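PDB 3DUW: O-methyltransferase, putative from Bacillus cereus, which probably transfers a methyl group from S-adenosylmethionine to a hydroxyl oxygen of an acceptor molecule, as other class I O-methyltransferases do. Local coordinates for residues D11-I19 and V42-L50; A141-Y149 and D181-R189. One frame throughout, in Å; residues are numbered along the deposited sequence.

Contact 1 of 2, residues D11-I19 and V42-L50. With SAH (S-adenosyl-L-homocysteine), chain C.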
loop_
_atom_site.group_PDB
_atom_site.type_symbol
_atom_site.label_atom_id
_atom_site.label_comp_id
_atom_site.label_asym_id
_atom_site.label_seq_id
_atom_site.Cartn_x
_atom_site.Cartn_y
_atom_site.Cartn_z
ATOM N N ASP A 11 13.057 7.372 -6.569
ATOM C CA ASP A 11 11.777 8.058 -6.423
ATOM C C ASP A 11 11.583 9.061 -7.559
ATOM O O ASP A 11 10.468 9.254 -8.040
ATOM C CB ASP A 11 11.699 8.767 -5.065
ATOM C CG ASP A 11 10.807 8.032 -4.073
ATOM O OD1 ASP A 11 10.447 6.861 -4.329
ATOM O OD2 ASP A 11 10.470 8.634 -3.030
ATOM N N GLN A 12 12.672 9.690 -7.994
ATOM C CA GLN A 12 12.596 10.655 -9.088
ATOM C C GLN A 12 12.175 9.929 -10.364
ATOM O O GLN A 12 11.380 10.442 -11.148
ATOM C CB GLN A 12 13.950 11.339 -9.307
ATOM C CG GLN A 12 13.921 12.463 -10.341
ATOM C CD GLN A 12 13.051 13.627 -9.909
ATOM O OE1 GLN A 12 13.259 14.209 -8.842
ATOM N NE2 GLN A 12 12.073 13.975 -10.735
ATOM N N TYR A 13 12.719 8.734 -10.568
ATOM C CA TYR A 13 12.375 7.927 -11.732
ATOM C C TYR A 13 10.892 7.553 -11.681
ATOM O O TYR A 13 10.153 7.744 -12.650
ATOM C CB TYR A 13 13.218 6.650 -11.758
ATOM C CG TYR A 13 12.774 5.658 -12.812
ATOM C CD1 TYR A 13 13.101 5.842 -14.153
ATOM C CD2 TYR A 13 11.989 4.552 -12.470
ATOM C CE1 TYR A 13 12.656 4.953 -15.131
ATOM C CE2 TYR A 13 11.539 3.656 -13.444
ATOM C CZ TYR A 13 11.878 3.866 -14.770
ATOM O OH TYR A 13 11.439 2.991 -15.738
ATOM N N VAL A 14 10.464 7.009 -10.545
ATOM C CA VAL A 14 9.075 6.598 -10.371
ATOM C C VAL A 14 8.116 7.754 -10.620
ATOM O O VAL A 14 7.131 7.608 -11.342
ATOM C CB VAL A 14 8.836 6.032 -8.948
ATOM C CG1 VAL A 14 7.353 5.761 -8.728
ATOM C CG2 VAL A 14 9.638 4.754 -8.762
ATOM N N SER A 15 8.409 8.906 -10.026
ATOM C CA SER A 15 7.557 10.076 -10.194
ATOM C C SER A 15 7.560 10.559 -11.643
ATOM O O SER A 15 6.505 10.846 -12.208
ATOM C CB SER A 15 8.023 11.204 -9.270
ATOM O OG SER A 15 7.142 12.311 -9.335
ATOM N N ASP A 16 8.743 10.640 -12.247
ATOM C CA ASP A 16 8.849 11.097 -13.628
ATOM C C ASP A 16 8.003 10.269 -14.580
ATOM O O ASP A 16 7.323 10.810 -15.451
ATOM C CB ASP A 16 10.300 11.053 -14.115
ATOM C CG ASP A 16 11.138 12.183 -13.566
ATOM O OD1 ASP A 16 10.560 13.172 -13.071
ATOM O OD2 ASP A 16 12.382 12.082 -13.644
ATOM N N VAL A 17 8.042 8.952 -14.420
ATOM C CA VAL A 17 7.295 8.086 -15.312
ATOM C C VAL A 17 5.821 7.885 -14.970
ATOM O O VAL A 17 4.978 7.906 -15.861
ATOM C CB VAL A 17 7.969 6.694 -15.424
ATOM C CG1 VAL A 17 9.397 6.851 -15.915
ATOM C CG2 VAL A 17 7.947 5.987 -14.082
ATOM N N LEU A 18 5.508 7.716 -13.689
ATOM C CA LEU A 18 4.131 7.442 -13.276
ATOM C C LEU A 18 3.266 8.609 -12.830
ATOM O O LEU A 18 2.047 8.460 -12.726
ATOM C CB LEU A 18 4.127 6.396 -12.157
ATOM C CG LEU A 18 4.799 5.049 -12.438
ATOM C CD1 LEU A 18 4.636 4.143 -11.229
ATOM C CD2 LEU A 18 4.182 4.401 -13.667
ATOM N N ILE A 19 3.873 9.758 -12.558
ATOM C CA ILE A 19 3.099 10.903 -12.093
ATOM C C ILE A 19 3.269 12.113 -13.004
ATOM O O ILE A 19 4.282 12.809 -12.948
ATOM C CB ILE A 19 3.502 11.276 -10.646
ATOM C CG1 ILE A 19 3.384 10.041 -9.744
ATOM C CG2 ILE A 19 2.616 12.404 -10.121
ATOM C CD1 ILE A 19 3.822 10.269 -8.306
ATOM N N VAL A 42 3.805 14.539 2.632
ATOM C CA VAL A 42 4.079 13.203 2.115
ATOM C C VAL A 42 4.777 13.433 0.775
ATOM O O VAL A 42 4.632 14.495 0.158
ATOM C CB VAL A 42 2.787 12.384 1.853
ATOM C CG1 VAL A 42 2.122 12.029 3.168
ATOM C CG2 VAL A 42 1.837 13.154 0.939
ATOM N N SER A 43 5.554 12.453 0.333
ATOM C CA SER A 43 6.241 12.557 -0.947
ATOM C C SER A 43 5.192 12.401 -2.045
ATOM O O SER A 43 4.066 11.967 -1.785
ATOM C CB SER A 43 7.272 11.440 -1.086
ATOM O OG SER A 43 6.616 10.191 -1.230
ATOM N N PRO A 44 5.545 12.748 -3.291
ATOM C CA PRO A 44 4.568 12.608 -4.373
ATOM C C PRO A 44 4.072 11.169 -4.557
ATOM O O PRO A 44 2.881 10.943 -4.782
ATOM C CB PRO A 44 5.332 13.113 -5.592
ATOM C CG PRO A 44 6.242 14.150 -5.006
ATOM C CD PRO A 44 6.745 13.469 -3.750
ATOM N N THR A 45 4.981 10.200 -4.468
ATOM C CA THR A 45 4.597 8.801 -4.641
ATOM C C THR A 45 3.722 8.321 -3.486
ATOM O O THR A 45 2.836 7.486 -3.678
ATOM C CB THR A 45 5.835 7.886 -4.783
ATOM O OG1 THR A 45 6.738 8.116 -3.698
ATOM C CG2 THR A 45 6.546 8.164 -6.101
ATOM N N GLN A 46 3.970 8.841 -2.287
ATOM C CA GLN A 46 3.159 8.487 -1.126
ATOM C C GLN A 46 1.784 9.141 -1.286
ATOM O O GLN A 46 0.758 8.539 -0.963
ATOM C CB GLN A 46 3.817 8.976 0.168
ATOM C CG GLN A 46 5.100 8.249 0.512
ATOM C CD GLN A 46 5.859 8.903 1.647
ATOM O OE1 GLN A 46 5.519 9.999 2.090
ATOM N NE2 GLN A 46 6.905 8.235 2.114
ATOM N N GLY A 47 1.767 10.379 -1.774
ATOM C CA GLY A 47 0.500 11.053 -1.984
ATOM C C GLY A 47 -0.350 10.297 -2.985
ATOM O O GLY A 47 -1.552 10.117 -2.776
ATOM N N LYS A 48 0.260 9.835 -4.074
ATOM C CA LYS A 48 -0.512 9.105 -5.066
ATOM C C LYS A 48 -0.970 7.765 -4.509
ATOM O O LYS A 48 -2.040 7.276 -4.868
ATOM C CB LYS A 48 0.277 8.899 -6.354
ATOM C CG LYS A 48 -0.612 8.347 -7.453
ATOM C CD LYS A 48 -0.030 8.555 -8.827
ATOM C CE LYS A 48 -1.040 8.156 -9.888
ATOM N NZ LYS A 48 -0.482 8.341 -11.246
ATOM N N PHE A 49 -0.166 7.170 -3.631
ATOM C CA PHE A 49 -0.549 5.913 -3.005
ATOM C C PHE A 49 -1.845 6.164 -2.233
ATOM O O PHE A 49 -2.789 5.378 -2.310
ATOM C CB PHE A 49 0.538 5.438 -2.038
ATOM C CG PHE A 49 0.147 4.223 -1.248
ATOM C CD1 PHE A 49 0.246 2.951 -1.803
ATOM C CD2 PHE A 49 -0.367 4.353 0.037
ATOM C CE1 PHE A 49 -0.165 1.825 -1.085
ATOM C CE2 PHE A 49 -0.781 3.234 0.759
ATOM C CZ PHE A 49 -0.679 1.971 0.195
ATOM N N LEU A 50 -1.889 7.259 -1.479
ATOM C CA LEU A 50 -3.088 7.584 -0.715
ATOM C C LEU A 50 -4.287 7.811 -1.634
ATOM O O LEU A 50 -5.376 7.303 -1.379
ATOM C CB LEU A 50 -2.857 8.829 0.139
ATOM C CG LEU A 50 -1.888 8.656 1.312
ATOM C CD1 LEU A 50 -1.633 10.013 1.936
ATOM C CD2 LEU A 50 -2.457 7.691 2.348
HETATM N N SAH C . 0.003 15.053 6.167
HETATM C CA SAH C . 0.477 16.411 5.707
HETATM C CB SAH C . 1.558 16.920 6.600
HETATM C CG SAH C . 1.230 17.126 8.060
HETATM S SD SAH C . 2.794 17.453 8.983
HETATM C C SAH C . 1.072 16.246 4.269
HETATM O O SAH C . 1.138 15.114 3.782
HETATM O OXT SAH C . 1.453 17.318 3.677
HETATM C "C5'" SAH C . 2.197 17.301 10.618
HETATM C "C4'" SAH C . 1.137 18.453 10.968
HETATM O "O4'" SAH C . 0.790 18.113 12.309
HETATM C "C3'" SAH C . 1.682 19.870 11.082
HETATM O "O3'" SAH C . 1.026 20.770 10.185
HETATM C "C2'" SAH C . 1.460 20.204 12.611
HETATM O "O2'" SAH C . 1.248 21.587 12.852
HETATM C "C1'" SAH C . 0.279 19.319 12.955
HETATM N N9 SAH C . 0.062 19.063 14.254
HETATM C C8 SAH C . 0.911 18.834 15.323
HETATM N N7 SAH C . 0.323 18.616 16.457
HETATM C C5 SAH C . -1.059 18.696 16.156
HETATM C C6 SAH C . -2.223 18.544 16.994
HETATM N N6 SAH C . -2.168 18.278 18.306
HETATM N N1 SAH C . -3.425 18.690 16.349
HETATM C C2 SAH C . -3.530 18.960 15.015
HETATM N N3 SAH C . -2.442 19.115 14.181
HETATM C C4 SAH C . -1.242 18.970 14.818
HETATM O O HOH W 1 8.591 8.353 -1.086
HETATM O O HOH W 2 8.157 5.817 -3.638
HETATM O O HOH W 3 8.262 10.465 -4.235
#
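With chi1 at -170° and every later torsion extended, K48 reaches along I19, the two side chains running in opposite directions, and delivers NZ to the carbonyl of L18. K48 NZ donates to L18 O at 2.9 Å, with the donor tilted 23° from the carbonyl plane, so a lysine holds the last turn of helix 4-18. K48 CD passes I19 CG1 at 3.8 Å. I19 turns CD1 over the first turn of helix 44-57, 3.7 Å from P44 O. T45 faces both ways: its CG2 methyl lies crosswise against V14 CG1 at 3.7 Å, while OG1 looks toward D11. Water mediates this meeting. One molecule joins D11 OD2 (2.7 Å) to S43 OG and T45 OG1, a second links D11 OD1 to T45 OG1, and a third makes only a weak bond to D11 OD2; D11 is also bound by Q206 of the second subunit. At the start of helix 44-57, S43 and Q46 exchange bonds, Q46 N to S43 OG and S43 N to Q46 OE1. This is a capping box, and just ahead of it V42 N donates to SAH O at 3.0 Å, at the carboxylate end of the cofactor site of a class I methyltransferase.

Contact 2 of 2, residues A141-Y149 and D181-R189. With SAH (S-adenosyl-L-homocysteine), chain C.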
loop_
_atom_site.group_PDB
_atom_site.type_symbol
_atom_site.label_atom_id
_atom_site.label_comp_id
_atom_site.label_asym_id
_atom_site.label_seq_id
_atom_site.Cartn_x
_atom_site.Cartn_y
_atom_site.Cartn_z
ATOM N N ALA A 141 -0.093 13.572 12.157
ATOM C CA ALA A 141 0.142 14.792 12.920
ATOM C C ALA A 141 1.299 14.586 13.896
ATOM O O ALA A 141 2.393 14.193 13.490
ATOM C CB ALA A 141 -1.134 15.184 13.665
ATOM N N ASP A 142 1.067 14.877 15.175
ATOM C CA ASP A 142 2.097 14.682 16.189
ATOM C C ASP A 142 2.001 13.218 16.596
ATOM O O ASP A 142 1.034 12.795 17.223
ATOM C CB ASP A 142 1.876 15.625 17.383
ATOM C CG ASP A 142 0.465 15.569 17.938
ATOM O OD1 ASP A 142 -0.505 15.506 17.150
ATOM O OD2 ASP A 142 0.326 15.616 19.181
ATOM N N LYS A 143 3.008 12.445 16.207
ATOM C CA LYS A 143 3.004 11.017 16.467
ATOM C C LYS A 143 2.981 10.620 17.939
ATOM O O LYS A 143 2.596 9.498 18.268
ATOM C CB LYS A 143 4.176 10.359 15.731
ATOM C CG LYS A 143 4.267 10.752 14.244
ATOM C CD LYS A 143 2.917 10.646 13.533
ATOM C CE LYS A 143 3.015 10.881 12.017
ATOM N NZ LYS A 143 3.354 12.272 11.582
ATOM N N GLN A 144 3.369 11.523 18.835
ATOM C CA GLN A 144 3.316 11.175 20.249
ATOM C C GLN A 144 1.868 10.922 20.667
ATOM O O GLN A 144 1.613 10.230 21.651
ATOM C CB GLN A 144 3.935 12.266 21.140
ATOM C CG GLN A 144 3.656 13.697 20.749
ATOM C CD GLN A 144 4.684 14.237 19.774
ATOM O OE1 GLN A 144 4.640 13.942 18.585
ATOM N NE2 GLN A 144 5.626 15.029 20.281
ATOM N N ASN A 145 0.918 11.456 19.903
ATOM C CA ASN A 145 -0.498 11.283 20.213
ATOM C C ASN A 145 -1.202 10.203 19.394
ATOM O O ASN A 145 -2.428 10.094 19.435
ATOM C CB ASN A 145 -1.241 12.612 20.047
ATOM C CG ASN A 145 -1.365 13.375 21.353
ATOM O OD1 ASN A 145 -1.294 14.606 21.375
ATOM N ND2 ASN A 145 -1.567 12.648 22.446
ATOM N N ASN A 146 -0.440 9.401 18.659
ATOM C CA ASN A 146 -1.050 8.347 17.863
ATOM C C ASN A 146 -1.954 7.409 18.661
ATOM O O ASN A 146 -2.973 6.956 18.149
ATOM C CB ASN A 146 0.022 7.551 17.121
ATOM C CG ASN A 146 0.284 8.103 15.735
ATOM O OD1 ASN A 146 0.244 9.313 15.521
ATOM N ND2 ASN A 146 0.553 7.216 14.785
ATOM N N PRO A 147 -1.598 7.099 19.922
ATOM C CA PRO A 147 -2.479 6.205 20.685
ATOM C C PRO A 147 -3.891 6.784 20.792
ATOM O O PRO A 147 -4.881 6.100 20.533
ATOM C CB PRO A 147 -1.791 6.123 22.044
ATOM C CG PRO A 147 -0.349 6.247 21.689
ATOM C CD PRO A 147 -0.349 7.359 20.661
ATOM N N ALA A 148 -3.974 8.057 21.166
ATOM C CA ALA A 148 -5.257 8.730 21.309
ATOM C C ALA A 148 -5.958 8.888 19.962
ATOM O O ALA A 148 -7.174 8.710 19.865
ATOM C CB ALA A 148 -5.061 10.098 21.971
ATOM N N TYR A 149 -5.200 9.221 18.919
ATOM C CA TYR A 149 -5.805 9.383 17.601
ATOM C C TYR A 149 -6.347 8.055 17.087
ATOM O O TYR A 149 -7.372 8.022 16.411
ATOM C CB TYR A 149 -4.799 9.970 16.603
ATOM C CG TYR A 149 -4.305 11.357 16.974
ATOM C CD1 TYR A 149 -5.137 12.264 17.640
ATOM C CD2 TYR A 149 -3.012 11.762 16.659
ATOM C CE1 TYR A 149 -4.687 13.530 17.985
ATOM C CE2 TYR A 149 -2.553 13.029 16.996
ATOM C CZ TYR A 149 -3.397 13.907 17.663
ATOM O OH TYR A 149 -2.945 15.154 18.028
ATOM N N ASP A 181 12.913 9.668 22.316
ATOM C CA ASP A 181 12.092 10.438 21.383
ATOM C C ASP A 181 10.614 10.146 21.651
ATOM O O ASP A 181 10.149 9.026 21.443
ATOM C CB ASP A 181 12.442 10.046 19.943
ATOM C CG ASP A 181 11.840 10.982 18.914
ATOM O OD1 ASP A 181 10.751 11.535 19.165
ATOM O OD2 ASP A 181 12.452 11.153 17.836
ATOM N N PRO A 182 9.849 11.152 22.108
ATOM C CA PRO A 182 8.427 10.934 22.387
ATOM C C PRO A 182 7.623 10.468 21.171
ATOM O O PRO A 182 6.576 9.834 21.316
ATOM C CB PRO A 182 7.970 12.291 22.921
ATOM C CG PRO A 182 8.872 13.254 22.212
ATOM C CD PRO A 182 10.213 12.565 22.312
ATOM N N ARG A 183 8.113 10.782 19.976
ATOM C CA ARG A 183 7.436 10.372 18.749
ATOM C C ARG A 183 7.623 8.871 18.540
ATOM O O ARG A 183 6.714 8.177 18.071
ATOM C CB ARG A 183 7.994 11.158 17.562
ATOM C CG ARG A 183 7.737 12.654 17.676
ATOM C CD ARG A 183 8.520 13.436 16.646
ATOM N NE ARG A 183 9.957 13.276 16.841
ATOM C CZ ARG A 183 10.882 13.898 16.119
ATOM N NH1 ARG A 183 10.523 14.727 15.149
ATOM N NH2 ARG A 183 12.167 13.685 16.366
ATOM N N VAL A 184 8.804 8.369 18.890
ATOM C CA VAL A 184 9.089 6.945 18.767
ATOM C C VAL A 184 8.244 6.180 19.788
ATOM O O VAL A 184 7.665 5.140 19.478
ATOM C CB VAL A 184 10.590 6.645 19.012
ATOM C CG1 VAL A 184 10.818 5.143 19.105
ATOM C CG2 VAL A 184 11.425 7.225 17.878
ATOM N N GLN A 185 8.170 6.691 21.013
ATOM C CA GLN A 185 7.372 6.024 22.034
ATOM C C GLN A 185 5.899 6.037 21.623
ATOM O O GLN A 185 5.198 5.040 21.779
ATOM C CB GLN A 185 7.566 6.699 23.397
ATOM C CG GLN A 185 8.995 6.589 23.929
ATOM C CD GLN A 185 9.430 5.152 24.191
ATOM O OE1 GLN A 185 10.623 4.864 24.301
ATOM N NE2 GLN A 185 8.464 4.250 24.304
ATOM N N GLY A 186 5.441 7.160 21.078
ATOM C CA GLY A 186 4.059 7.254 20.638
ATOM C C GLY A 186 3.727 6.222 19.573
ATOM O O GLY A 186 2.657 5.613 19.606
ATOM N N ILE A 187 4.635 6.020 18.621
ATOM C CA ILE A 187 4.396 5.043 17.567
ATOM C C ILE A 187 4.387 3.627 18.138
ATOM O O ILE A 187 3.579 2.799 17.728
ATOM C CB ILE A 187 5.450 5.169 16.440
ATOM C CG1 ILE A 187 5.216 6.467 15.655
ATOM C CG2 ILE A 187 5.395 3.959 15.527
ATOM C CD1 ILE A 187 3.837 6.579 15.034
ATOM N N ARG A 188 5.274 3.343 19.088
ATOM C CA ARG A 188 5.291 2.016 19.690
ATOM C C ARG A 188 3.975 1.757 20.438
ATOM O O ARG A 188 3.431 0.656 20.371
ATOM C CB ARG A 188 6.501 1.866 20.623
ATOM C CG ARG A 188 7.828 1.731 19.867
ATOM C CD ARG A 188 9.025 1.686 20.810
ATOM N NE ARG A 188 8.953 0.574 21.752
ATOM C CZ ARG A 188 9.284 -0.681 21.467
ATOM N NH1 ARG A 188 9.725 -1.002 20.261
ATOM N NH2 ARG A 188 9.173 -1.616 22.399
ATOM N N ARG A 189 3.462 2.770 21.135
ATOM C CA ARG A 189 2.194 2.651 21.861
ATOM C C ARG A 189 1.078 2.346 20.853
ATOM O O ARG A 189 0.141 1.598 21.142
ATOM C CB ARG A 189 1.862 3.965 22.582
ATOM C CG ARG A 189 2.834 4.401 23.676
ATOM C CD ARG A 189 2.839 3.430 24.843
ATOM N NE ARG A 189 3.726 2.301 24.596
ATOM C CZ ARG A 189 5.050 2.398 24.548
ATOM N NH1 ARG A 189 5.638 3.573 24.734
ATOM N NH2 ARG A 189 5.788 1.323 24.308
HETATM N N SAH C . 0.003 15.053 6.167
HETATM C CA SAH C . 0.477 16.411 5.707
HETATM C CB SAH C . 1.558 16.920 6.600
HETATM C CG SAH C . 1.230 17.126 8.060
HETATM S SD SAH C . 2.794 17.453 8.983
HETATM C C SAH C . 1.072 16.246 4.269
HETATM O O SAH C . 1.138 15.114 3.782
HETATM O OXT SAH C . 1.453 17.318 3.677
HETATM C "C5'" SAH C . 2.197 17.301 10.618
HETATM C "C4'" SAH C . 1.137 18.453 10.968
HETATM O "O4'" SAH C . 0.790 18.113 12.309
HETATM C "C3'" SAH C . 1.682 19.870 11.082
HETATM O "O3'" SAH C . 1.026 20.770 10.185
HETATM C "C2'" SAH C . 1.460 20.204 12.611
HETATM O "O2'" SAH C . 1.248 21.587 12.852
HETATM C "C1'" SAH C . 0.279 19.319 12.955
HETATM N N9 SAH C . 0.062 19.063 14.254
HETATM C C8 SAH C . 0.911 18.834 15.323
HETATM N N7 SAH C . 0.323 18.616 16.457
HETATM C C5 SAH C . -1.059 18.696 16.156
HETATM C C6 SAH C . -2.223 18.544 16.994
HETATM N N6 SAH C . -2.168 18.278 18.306
HETATM N N1 SAH C . -3.425 18.690 16.349
HETATM C C2 SAH C . -3.530 18.960 15.015
HETATM N N3 SAH C . -2.442 19.115 14.181
HETATM C C4 SAH C . -1.242 18.970 14.818
#
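D181 OD1 is gripped by two nitrogens of R183 while the aliphatic part of that same arginine lies against Q144. R183 N donates to OD1 from the anti side, well out of the carboxylate plane, capping helix 182-196, and R183 NE reaches the syn lone pair of D181 OD1 at 3.0 Å in a nearly straight bond (173°). With NH2 on OD2 as well, in a more tilted bond, the guanidinium engages the carboxylate side-on, one nitrogen to each oxygen. This N-cap and salt bridge stand at the start of a helix that packs on the segment following strand 136-139 of the Rossmann-like methyltransferase fold. R183 CG lies beside the amide of Q144, 3.5 Å from Q144 OE1; the amide and guanidinium planes lie 61° apart.

The backbones come together at G186, whose CA is 4.0 Å from that of Q144. Having no side chain, G186 presents its CA directly to K143 O at 3.6 Å, in a CA-H...O contact. I187 CD1 lies alongside N146 and also meets K143 CB. The K143 chain, bent at chi2 and chi4, then leads back from the interface to A141 O and to D140, which binds SAH. P147 and R189 meet at an oblique angle, P147 CG 3.3 Å from R189 CB.

On the side of segment 141-149 away from helix 182-196 lies the adenine of SAH. D142 and Y149 line it, and the phenol holds the aspartate: Y149 OH donates to the syn lone pair of D142 OD1 at 2.6 Å. That oxygen, D142 OD1, lies 3.3 Å from SAH N7, a proximity and not a hydrogen bond. The same hydroxyl, Y149 OH, lies 3.2 Å from SAH N6.

In the fold
From the N terminus, helix 4-18 leads through helix 23-34 to helix 44-57, where contact 1 closes a loop of 22 residues before the sheet begins. The chain then lays down strands 61-65, 85-90, 112-116 and 136-139 with their intervening helices. Contact 2 opens after strand 136-139 and closes across strand 162-166, tying the helices at 146-155 and 182-196. The loops follow in series and neither nest nor cross. Their centres lie 26 Å apart on opposite sides of the chain's centre, yet both touch SAH: contact 1 at its carboxylate, contact 2 beside its adenine.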